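Local structure of HEPN domain-containing protein (Sulfolobus tokodaii, 1WOL) at residues A[27-30]-A[31-35]; A[111-114]-A[115-119]; A[40-43]-A[44-48]; A[56-59]-A[60-64]. The protein is of unknown function but belongs to the HEPN family, small helical-bundle proteins and domains often linked to nucleotide or RNA metabolism. All blocks are in the same frame, centred on the assembly; numbering follows the deposited sequence.

Contact 1: A[27-30]-A[31-35]; sequences YELA and CFLSQ. With TBU (tertiary-butyl alcohol), chain B.
Ser34 and Ala30 meet one turn apart through a doubled grip on a single backbone oxygen. Ala30 O accepts from Ser34 OG at 2.8 Å and from Ser34 N at 2.9 Å, the two donors arriving from opposite faces of the carbonyl plane. The hydroxyl reaches back because OG stands beside its own backbone N (chi1 -66°), and the buried polar end is thereby satisfied within the helix. On another flank Leu29 and Leu33 lean together: Leu29 CG lies 3.8 Å from Leu33 CD1, the two chains crossing at a slant. Phe32 swings its ring away from the preceding turn, with CG opposite the backbone N (chi1 174°), and Leu29 CD1 stays 4.5 Å from Phe32 CD2, at an oblique approach.

The bound tertiary-butyl alcohol fits against this turn with its methyl groups. Its C3 lies over one face of the Phe32 ring, offset toward the rim, while its C2 is 3.8 Å from Glu28 CG. The Glu28 chain folds back over its own helix end, and Glu28 OE2 takes a weak hydrogen bond from Leu29 N at 3.0 Å. Backbone bonds from Cys31 N to Tyr27 O, Phe32 N to Glu28 O and Leu33 N to Leu29 O hold the scaffold.

Farther out, Cys31 SG is in a disulfide with Cys106 SG of helix 100-120, and Leu33 rests on Glu17 and Ala18 of helix 4-23. The arrangement is that of the first turns of an amphipathic helix in a helical bundle, here cross-linked by the disulfide and bearing a small solvent-molecule site.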
loop_
_atom_site.group_PDB
_atom_site.type_symbol
_atom_site.label_atom_id
_atom_site.label_comp_id
_atom_site.label_asym_id
_atom_site.label_seq_id
_atom_site.Cartn_x
_atom_site.Cartn_y
_atom_site.Cartn_z
ATOM N N TYR A 27 -7.830 -12.284 4.603
ATOM C CA TYR A 27 -8.051 -11.048 3.792
ATOM C C TYR A 27 -7.653 -9.769 4.437
ATOM O O TYR A 27 -7.181 -8.843 3.701
ATOM C CB TYR A 27 -9.573 -11.029 3.328
ATOM C CG TYR A 27 -9.944 -12.291 2.623
ATOM C CD1 TYR A 27 -11.152 -12.974 3.001
ATOM C CD2 TYR A 27 -9.189 -12.870 1.612
ATOM C CE1 TYR A 27 -11.557 -14.151 2.394
ATOM C CE2 TYR A 27 -9.555 -14.105 1.040
ATOM C CZ TYR A 27 -10.779 -14.728 1.443
ATOM O OH TYR A 27 -11.151 -15.896 0.773
ATOM N N GLU A 28 -7.802 -9.632 5.766
ATOM C CA GLU A 28 -7.327 -8.429 6.367
ATOM C C GLU A 28 -5.804 -8.277 6.269
ATOM O O GLU A 28 -5.252 -7.185 6.125
ATOM C CB GLU A 28 -7.800 -8.386 7.828
ATOM C CG GLU A 28 -6.826 -9.044 8.921
ATOM C CD GLU A 28 -6.648 -10.550 8.764
ATOM O OE1 GLU A 28 -6.012 -11.042 9.782
ATOM O OE2 GLU A 28 -7.082 -11.201 7.842
ATOM N N LEU A 29 -5.123 -9.443 6.322
ATOM C CA LEU A 29 -3.663 -9.449 6.147
ATOM C C LEU A 29 -3.308 -9.032 4.709
ATOM O O LEU A 29 -2.346 -8.330 4.562
ATOM C CB LEU A 29 -3.184 -10.869 6.545
ATOM C CG LEU A 29 -1.611 -11.004 6.472
ATOM C CD1 LEU A 29 -0.890 -9.975 7.282
ATOM C CD2 LEU A 29 -1.260 -12.448 6.848
ATOM N N ALA A 30 -3.963 -9.645 3.779
ATOM C CA ALA A 30 -3.685 -9.238 2.382
ATOM C C ALA A 30 -3.878 -7.718 2.240
ATOM O O ALA A 30 -3.040 -7.041 1.540
ATOM C CB ALA A 30 -4.704 -9.913 1.520
ATOM N N CYS A 31 -4.868 -7.121 2.921
ATOM C CA CYS A 31 -5.059 -5.631 2.776
ATOM C C CYS A 31 -3.994 -4.860 3.443
ATOM O O CYS A 31 -3.471 -3.883 2.962
ATOM C CB CYS A 31 -6.411 -5.234 3.399
ATOM S SG CYS A 31 -7.754 -5.621 2.172
ATOM N N PHE A 32 -3.558 -5.321 4.669
ATOM C CA PHE A 32 -2.456 -4.627 5.292
ATOM C C PHE A 32 -1.208 -4.647 4.493
ATOM O O PHE A 32 -0.460 -3.652 4.447
ATOM C CB PHE A 32 -2.226 -5.416 6.645
ATOM C CG PHE A 32 -1.016 -4.928 7.395
ATOM C CD1 PHE A 32 -1.083 -3.713 8.140
ATOM C CD2 PHE A 32 0.137 -5.635 7.330
ATOM C CE1 PHE A 32 0.145 -3.271 8.820
ATOM C CE2 PHE A 32 1.303 -5.190 7.971
ATOM C CZ PHE A 32 1.296 -4.059 8.688
ATOM N N LEU A 33 -0.858 -5.859 3.937
ATOM C CA LEU A 33 0.402 -6.049 3.191
ATOM C C LEU A 33 0.334 -5.268 1.837
ATOM O O LEU A 33 1.380 -4.816 1.398
ATOM C CB LEU A 33 0.612 -7.559 2.925
ATOM C CG LEU A 33 1.035 -8.336 4.180
ATOM C CD1 LEU A 33 0.864 -9.797 3.830
ATOM C CD2 LEU A 33 2.428 -7.937 4.579
ATOM N N SER A 34 -0.881 -5.089 1.331
ATOM C CA SER A 34 -1.005 -4.234 0.093
ATOM C C SER A 34 -0.702 -2.785 0.452
ATOM O O SER A 34 -0.045 -2.087 -0.352
ATOM C CB SER A 34 -2.471 -4.306 -0.434
ATOM O OG SER A 34 -2.670 -5.668 -0.857
ATOM N N GLN A 35 -1.164 -2.270 1.611
ATOM C CA GLN A 35 -0.788 -0.938 1.961
ATOM C C GLN A 35 0.691 -0.811 2.208
ATOM O O GLN A 35 1.274 0.137 1.713
ATOM C CB GLN A 35 -1.561 -0.467 3.186
ATOM C CG GLN A 35 -1.036 0.939 3.466
ATOM C CD GLN A 35 -0.910 1.378 4.777
ATOM O OE1 GLN A 35 -1.897 1.333 5.444
ATOM N NE2 GLN A 35 0.320 2.018 5.185
HETATM O O TBU B . -1.862 -8.247 11.444
HETATM C C TBU B . -2.930 -7.316 11.083
HETATM C C1 TBU B . -4.052 -7.625 12.062
HETATM C C2 TBU B . -3.382 -7.553 9.603
HETATM C C3 TBU B . -2.380 -5.964 11.217
#

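Contact 2: A[111-114]-A[115-119]; sequences IRIL and NWVKG
Leu114 and Lys118 supply the main apolar touch of this helical turn: Leu114 CD1 lies 3.9 Å from Lys118 CD, so the leucine branch rests against the aliphatic part of the lysine. The lysine begins with CG beside its backbone N (chi1 -74°), which lays its methylenes close to Leu114 O before the chain bends about its CG-CD bond. Replacing Leu114 by an alanine would probably open a gap against Leu15 and leave the Lys118 methylenes without their apolar support. Ile113 and Val117 make a looser pair, CG2 to CG2 at 4.3 Å. Ile111 and Asn115 run side by side in the same direction, with Ile111 CG2 3.5 Å from Asn115 ND2.

Hydrogen bonding across the turn belongs to the backbone. Asn115 N gives to Ile111 O at 2.8 Å, Val117 N to Ile113 O at 2.9 Å, and Trp116 N and Lys118 N repeat the pattern with Arg112 O and Leu114 O.

Charged ends look outward to other helices: Lys118 NZ forms a salt bridge with Glu12 OE2, and Arg112 NH1 another with Asp68 OD2.

Helix 100-120 thus presents Ile111, Leu114 and Val117 to helix 4-23, while Ile113, Trp116 and Val117 pack on helix 27-48; Trp116 also reaches Ile69 of helix 67-77 and the prolines Pro65 and Pro66 just before it.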
loop_
_atom_site.group_PDB
_atom_site.type_symbol
_atom_site.label_atom_id
_atom_site.label_comp_id
_atom_site.label_asym_id
_atom_site.label_seq_id
_atom_site.Cartn_x
_atom_site.Cartn_y
_atom_site.Cartn_z
ATOM N N ILE A 111 -0.692 -3.186 -6.819
ATOM C CA ILE A 111 -0.034 -3.453 -8.088
ATOM C C ILE A 111 -0.067 -2.182 -8.926
ATOM O O ILE A 111 0.987 -1.839 -9.525
ATOM C CB ILE A 111 -0.850 -4.532 -8.750
ATOM C CG1 ILE A 111 -0.567 -5.902 -8.110
ATOM C CG2 ILE A 111 -0.372 -4.628 -10.262
ATOM C CD1 ILE A 111 -1.593 -7.008 -8.524
ATOM N N ARG A 112 -1.168 -1.449 -8.905
ATOM C CA ARG A 112 -1.251 -0.178 -9.727
ATOM C C ARG A 112 -0.194 0.758 -9.233
ATOM O O ARG A 112 0.506 1.353 -10.033
ATOM C CB ARG A 112 -2.705 0.376 -9.630
ATOM C CG ARG A 112 -3.244 1.737 -10.116
ATOM C CD ARG A 112 -4.669 1.146 -10.465
ATOM N NE ARG A 112 -4.895 1.485 -11.660
ATOM C CZ ARG A 112 -4.350 1.166 -12.755
ATOM N NH1 ARG A 112 -3.647 1.964 -13.537
ATOM N NH2 ARG A 112 -4.672 -0.096 -13.055
ATOM N N ILE A 113 -0.060 0.959 -7.923
ATOM C CA ILE A 113 0.979 1.900 -7.423
ATOM C C ILE A 113 2.369 1.415 -7.624
ATOM O O ILE A 113 3.215 2.223 -8.063
ATOM C CB ILE A 113 0.658 2.260 -5.972
ATOM C CG1 ILE A 113 -0.627 3.027 -5.898
ATOM C CG2 ILE A 113 1.879 3.036 -5.315
ATOM C CD1 ILE A 113 -1.214 3.243 -4.441
ATOM N N LEU A 114 2.673 0.137 -7.410
ATOM C CA LEU A 114 3.977 -0.401 -7.606
ATOM C C LEU A 114 4.386 -0.293 -9.079
ATOM O O LEU A 114 5.517 0.099 -9.350
ATOM C CB LEU A 114 3.992 -1.846 -7.125
ATOM C CG LEU A 114 5.277 -2.664 -7.504
ATOM C CD1 LEU A 114 6.465 -2.074 -6.785
ATOM C CD2 LEU A 114 5.098 -4.133 -7.012
ATOM N N ASN A 115 3.444 -0.542 -9.990
ATOM C CA ASN A 115 3.871 -0.480 -11.435
ATOM C C ASN A 115 4.064 0.975 -11.805
ATOM O O ASN A 115 4.955 1.250 -12.709
ATOM C CB ASN A 115 2.757 -0.994 -12.363
ATOM C CG ASN A 115 2.550 -2.414 -12.334
ATOM O OD1 ASN A 115 3.408 -3.151 -12.024
ATOM N ND2 ASN A 115 1.323 -2.835 -12.805
ATOM N N TRP A 116 3.259 1.868 -11.256
ATOM C CA TRP A 116 3.360 3.337 -11.627
ATOM C C TRP A 116 4.711 3.837 -11.079
ATOM O O TRP A 116 5.459 4.538 -11.742
ATOM C CB TRP A 116 2.178 4.003 -11.057
ATOM C CG TRP A 116 2.279 5.505 -11.139
ATOM C CD1 TRP A 116 1.992 6.322 -12.281
ATOM C CD2 TRP A 116 2.639 6.402 -10.097
ATOM N NE1 TRP A 116 2.153 7.668 -11.930
ATOM C CE2 TRP A 116 2.532 7.743 -10.611
ATOM C CE3 TRP A 116 3.011 6.212 -8.758
ATOM C CZ2 TRP A 116 2.793 8.887 -9.831
ATOM C CZ3 TRP A 116 3.274 7.347 -7.999
ATOM C CH2 TRP A 116 3.164 8.666 -8.532
ATOM N N VAL A 117 5.116 3.381 -9.888
ATOM C CA VAL A 117 6.410 3.806 -9.397
ATOM C C VAL A 117 7.497 3.201 -10.253
ATOM O O VAL A 117 8.464 3.893 -10.588
ATOM C CB VAL A 117 6.584 3.271 -7.878
ATOM C CG1 VAL A 117 8.090 3.367 -7.475
ATOM C CG2 VAL A 117 5.690 4.032 -7.017
ATOM N N LYS A 118 7.451 1.913 -10.622
ATOM C CA LYS A 118 8.526 1.281 -11.378
ATOM C C LYS A 118 8.729 2.032 -12.720
ATOM O O LYS A 118 9.887 2.205 -13.175
ATOM C CB LYS A 118 8.254 -0.193 -11.522
ATOM C CG LYS A 118 8.520 -0.890 -10.184
ATOM C CD LYS A 118 8.137 -2.345 -10.313
ATOM C CE LYS A 118 9.135 -3.283 -10.840
ATOM N NZ LYS A 118 8.194 -4.576 -10.967
ATOM N N GLY A 119 7.624 2.518 -13.235
ATOM C CA GLY A 119 7.680 3.156 -14.544
ATOM C C GLY A 119 8.485 4.433 -14.466
ATOM O O GLY A 119 8.949 4.990 -15.523
#

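Contact 3: A[40-43]-A[44-48]; sequences KAVK and GLLQF
Lys43 and Gly44 lie at the centre of this helical turn, with Val42 next in the extent of its burial. Lys43 O accepts from Gln47 N at 2.9 Å, the donor tilted 34° from the carbonyl plane. Beyond CB the lysine chain runs out fully extended; CG starts beside the backbone N (chi1 -84°), and the ammonium end meets Glu39 OE2 of the preceding turn in a salt bridge.

Gly44 contributes backbone alone. Gly44 N donates to Lys40 O at 2.9 Å, and a CB at this position would lie close to Ala41 O.

Val42 is buried on the side of the helix that meets helices 100-120 and 58-61. Val42 O receives Leu46 N at 2.9 Å, the straightest bond of the four, with the N-H directed at 163° to the acceptor. Val42 CG1 and Leu46 CD1 come within 4.3 Å, while Leu46 CD1 lies 3.6 Å from Val42 O, so the same methyl lies near both the valine branch and its carbonyl oxygen. Leu45 N gives to Ala41 O in the same series.

Val42 also packs on Ile113 of helix 100-120 and on Ile58 and Leu61 of helix 58-61. Gln47 is held at its amide by Trp7 NE1 and Lys2 O. The chemistry is divided by face: methyls of Val42, Leu45 and Leu46 seal against neighbouring helices, whereas Lys43 and Gln47 carry their polar ends to partners beyond this stretch, as expected for an amphipathic helix.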
loop_
_atom_site.group_PDB
_atom_site.type_symbol
_atom_site.label_atom_id
_atom_site.label_comp_id
_atom_site.label_asym_id
_atom_site.label_seq_id
_atom_site.Cartn_x
_atom_site.Cartn_y
_atom_site.Cartn_z
ATOM N N LYS A 40 5.992 1.337 0.644
ATOM C CA LYS A 40 7.379 1.118 0.339
ATOM C C LYS A 40 7.731 1.570 -1.072
ATOM O O LYS A 40 8.793 2.170 -1.308
ATOM C CB LYS A 40 7.772 -0.321 0.612
ATOM C CG LYS A 40 7.971 -0.771 2.150
ATOM C CD LYS A 40 7.370 -0.044 3.323
ATOM C CE LYS A 40 7.849 -0.644 4.614
ATOM N NZ LYS A 40 7.294 0.229 5.605
ATOM N N ALA A 41 6.890 1.257 -2.040
ATOM C CA ALA A 41 7.136 1.719 -3.428
ATOM C C ALA A 41 7.189 3.233 -3.524
ATOM O O ALA A 41 8.116 3.669 -4.171
ATOM C CB ALA A 41 5.956 1.196 -4.277
ATOM N N VAL A 42 6.269 3.927 -2.889
ATOM C CA VAL A 42 6.238 5.419 -2.968
ATOM C C VAL A 42 7.439 5.924 -2.211
ATOM O O VAL A 42 8.086 6.836 -2.736
ATOM C CB VAL A 42 4.939 5.922 -2.484
ATOM C CG1 VAL A 42 4.978 7.442 -2.367
ATOM C CG2 VAL A 42 3.879 5.532 -3.550
ATOM N N LYS A 43 7.861 5.258 -1.123
ATOM C CA LYS A 43 9.116 5.835 -0.508
ATOM C C LYS A 43 10.355 5.591 -1.378
ATOM O O LYS A 43 11.375 6.442 -1.353
ATOM C CB LYS A 43 9.289 5.177 0.924
ATOM C CG LYS A 43 8.467 5.951 1.893
ATOM C CD LYS A 43 8.337 5.423 3.271
ATOM C CE LYS A 43 7.719 6.459 4.216
ATOM N NZ LYS A 43 7.193 5.697 5.460
ATOM N N GLY A 44 10.357 4.522 -2.134
ATOM C CA GLY A 44 11.380 4.210 -3.081
ATOM C C GLY A 44 11.422 5.329 -4.153
ATOM O O GLY A 44 12.467 5.776 -4.575
ATOM N N LEU A 45 10.223 5.650 -4.642
ATOM C CA LEU A 45 10.163 6.734 -5.681
ATOM C C LEU A 45 10.663 8.065 -5.108
ATOM O O LEU A 45 11.409 8.809 -5.792
ATOM C CB LEU A 45 8.707 6.927 -6.113
ATOM C CG LEU A 45 8.454 8.071 -7.138
ATOM C CD1 LEU A 45 9.105 7.710 -8.400
ATOM C CD2 LEU A 45 6.926 8.295 -7.202
ATOM N N LEU A 46 10.237 8.388 -3.921
ATOM C CA LEU A 46 10.649 9.731 -3.294
ATOM C C LEU A 46 12.141 9.736 -3.151
ATOM O O LEU A 46 12.804 10.816 -3.364
ATOM C CB LEU A 46 10.018 9.876 -1.978
ATOM C CG LEU A 46 8.743 10.699 -1.974
ATOM C CD1 LEU A 46 7.967 10.432 -3.231
ATOM C CD2 LEU A 46 8.013 10.478 -0.638
ATOM N N GLN A 47 12.751 8.605 -2.793
ATOM C CA GLN A 47 14.195 8.608 -2.690
ATOM C C GLN A 47 14.855 8.761 -4.004
ATOM O O GLN A 47 15.895 9.485 -4.106
ATOM C CB GLN A 47 14.739 7.295 -2.011
ATOM C CG GLN A 47 16.215 7.387 -1.593
ATOM C CD GLN A 47 16.621 6.271 -0.569
ATOM O OE1 GLN A 47 15.922 5.959 0.425
ATOM N NE2 GLN A 47 17.765 5.716 -0.810
ATOM N N PHE A 48 14.327 8.128 -5.063
ATOM C CA PHE A 48 14.916 8.195 -6.379
ATOM C C PHE A 48 14.839 9.628 -6.859
ATOM O O PHE A 48 15.760 10.081 -7.620
ATOM C CB PHE A 48 14.122 7.320 -7.341
ATOM C CG PHE A 48 14.529 7.446 -8.790
ATOM C CD1 PHE A 48 15.615 6.684 -9.349
ATOM C CD2 PHE A 48 13.806 8.333 -9.589
ATOM C CE1 PHE A 48 15.955 6.867 -10.727
ATOM C CE2 PHE A 48 14.131 8.521 -11.002
ATOM C CZ PHE A 48 15.206 7.780 -11.527
#

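Contact 4: A[56-59]-A[60-64]; sequences HSIS and HLLTN
Ser57 is the N-cap of the short helix 58-61, its OG accepting from His60 N at 3.1 Å with an N-H...O angle of 149°. The capping oxygen is turned there by a first torsion that sets OG opposite the serine's own N (chi1 163°). The imidazole of His60 lies obliquely beside the serine, its CD2 3.4 Å from Ser57 CB, so the methylene touches the ring while the hydroxyl reaches the backbone N-H of the same histidine. Asp77, from the end of helix 67-77, backs up the cap: its OD2 is hydrogen-bonded to Ser57 OG and Ser59 N, and its OD1 to Ile58 N. An alanine in place of Ser57 would probably leave His60 N without its cap and Asp77 OD2 short of one partner.

Ile58 and Leu62 approach through their branches, Ile58 CG2 to Leu62 CD1 at 4.4 Å. Both are buried, and Ile58 packs on Ala73 and Leu76 of helix 67-77. Leu61 CG sits 3.3 Å from Ser57 O, which also accepts from Leu61 N at 3.3 Å. The later backbone bonds are weak, including Leu62 N to Ile58 O, in keeping with a helix of barely one turn whose chain leaves helical angles at Leu62. The Leu62 side chain also packs closely on that carbonyl, with Leu62 CG 3.2 Å from Ile58 O.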
loop_
_atom_site.group_PDB
_atom_site.type_symbol
_atom_site.label_atom_id
_atom_site.label_comp_id
_atom_site.label_asym_id
_atom_site.label_seq_id
_atom_site.Cartn_x
_atom_site.Cartn_y
_atom_site.Cartn_z
ATOM N N HIS A 56 3.108 8.184 7.156
ATOM C CA HIS A 56 2.824 6.877 6.552
ATOM C C HIS A 56 1.590 6.968 5.677
ATOM O O HIS A 56 1.038 5.959 5.229
ATOM C CB HIS A 56 2.604 5.824 7.629
ATOM C CG HIS A 56 3.866 5.422 8.331
ATOM N ND1 HIS A 56 4.121 5.733 9.658
ATOM C CD2 HIS A 56 4.967 4.792 7.872
ATOM C CE1 HIS A 56 5.332 5.308 9.974
ATOM N NE2 HIS A 56 5.868 4.738 8.909
ATOM N N SER A 57 1.124 8.171 5.447
ATOM C CA SER A 57 -0.040 8.323 4.573
ATOM C C SER A 57 0.515 8.256 3.154
ATOM O O SER A 57 1.383 9.057 2.799
ATOM C CB SER A 57 -0.654 9.675 4.769
ATOM O OG SER A 57 -1.486 9.911 3.645
ATOM N N ILE A 58 0.057 7.301 2.308
ATOM C CA ILE A 58 0.608 7.235 0.998
ATOM C C ILE A 58 0.186 8.471 0.184
ATOM O O ILE A 58 0.929 8.997 -0.608
ATOM C CB ILE A 58 0.110 5.973 0.313
ATOM C CG1 ILE A 58 0.607 4.785 1.062
ATOM C CG2 ILE A 58 0.627 5.938 -1.139
ATOM C CD1 ILE A 58 -0.395 3.560 0.961
ATOM N N SER A 59 -1.029 8.911 0.423
ATOM C CA SER A 59 -1.538 10.066 -0.239
ATOM C C SER A 59 -0.763 11.370 0.064
ATOM O O SER A 59 -0.619 12.221 -0.768
ATOM C CB SER A 59 -2.987 10.276 0.157
ATOM O OG SER A 59 -3.510 11.328 -0.621
ATOM N N HIS A 60 -0.266 11.506 1.284
ATOM C CA HIS A 60 0.428 12.748 1.607
ATOM C C HIS A 60 1.788 12.678 1.053
ATOM O O HIS A 60 2.349 13.704 0.818
ATOM C CB HIS A 60 0.501 12.986 3.138
ATOM C CG HIS A 60 -0.834 13.257 3.784
ATOM N ND1 HIS A 60 -1.812 14.044 3.192
ATOM C CD2 HIS A 60 -1.275 12.996 5.043
ATOM C CE1 HIS A 60 -2.789 14.265 4.061
ATOM N NE2 HIS A 60 -2.490 13.637 5.194
ATOM N N LEU A 61 2.309 11.471 0.778
ATOM C CA LEU A 61 3.631 11.320 0.219
ATOM C C LEU A 61 3.698 11.684 -1.269
ATOM O O LEU A 61 4.723 12.038 -1.793
ATOM C CB LEU A 61 4.146 9.875 0.386
ATOM C CG LEU A 61 4.546 9.269 1.740
ATOM C CD1 LEU A 61 4.899 7.774 1.560
ATOM C CD2 LEU A 61 5.770 10.038 2.242
ATOM N N LEU A 62 2.587 11.554 -1.964
ATOM C CA LEU A 62 2.572 11.885 -3.372
ATOM C C LEU A 62 2.397 13.387 -3.631
ATOM O O LEU A 62 1.758 14.086 -2.805
ATOM C CB LEU A 62 1.382 11.180 -4.011
ATOM C CG LEU A 62 1.379 9.683 -3.725
ATOM C CD1 LEU A 62 0.020 9.184 -4.119
ATOM C CD2 LEU A 62 2.419 9.022 -4.571
ATOM N N THR A 63 2.863 13.777 -4.805
ATOM C CA THR A 63 2.751 15.143 -5.310
ATOM C C THR A 63 2.137 15.096 -6.739
ATOM O O THR A 63 2.758 14.653 -7.656
ATOM C CB THR A 63 4.112 15.767 -5.381
ATOM O OG1 THR A 63 4.707 15.773 -4.063
ATOM C CG2 THR A 63 3.983 17.223 -5.914
ATOM N N ASN A 64 0.913 15.549 -6.853
ATOM C CA ASN A 64 0.235 15.614 -8.145
ATOM C C ASN A 64 0.236 14.311 -8.925
ATOM O O ASN A 64 0.601 14.235 -10.079
ATOM C CB ASN A 64 0.850 16.737 -8.970
ATOM C CG ASN A 64 0.665 18.113 -8.284
ATOM O OD1 ASN A 64 -0.324 18.338 -7.538
ATOM N ND2 ASN A 64 1.597 19.031 -8.543
#

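How the contacts relate
Contact 3 is the most buried of the four, while contacts 1, 2 and 4 each combine buried with more open residues. Contacts 1 and 3 share helix 27-48, with centres about 20 Å apart on opposite sides of the chain's centre: one carries a disulfide and a bound alcohol, the other apolar packing beside a lysine paired with Glu39. Contacts 2, 3 and 4 converge: Ile113 CG2 meets Val42 CG2 at 3.7 Å, and Trp116 CZ3 meets Leu62 CD2 at 3.9 Å. Contact 4 differs in being a capped single turn with mostly weak backbone bonds, against the regular helical bonding of the other three. Contact 1 reaches it through Gln35 and Ile58.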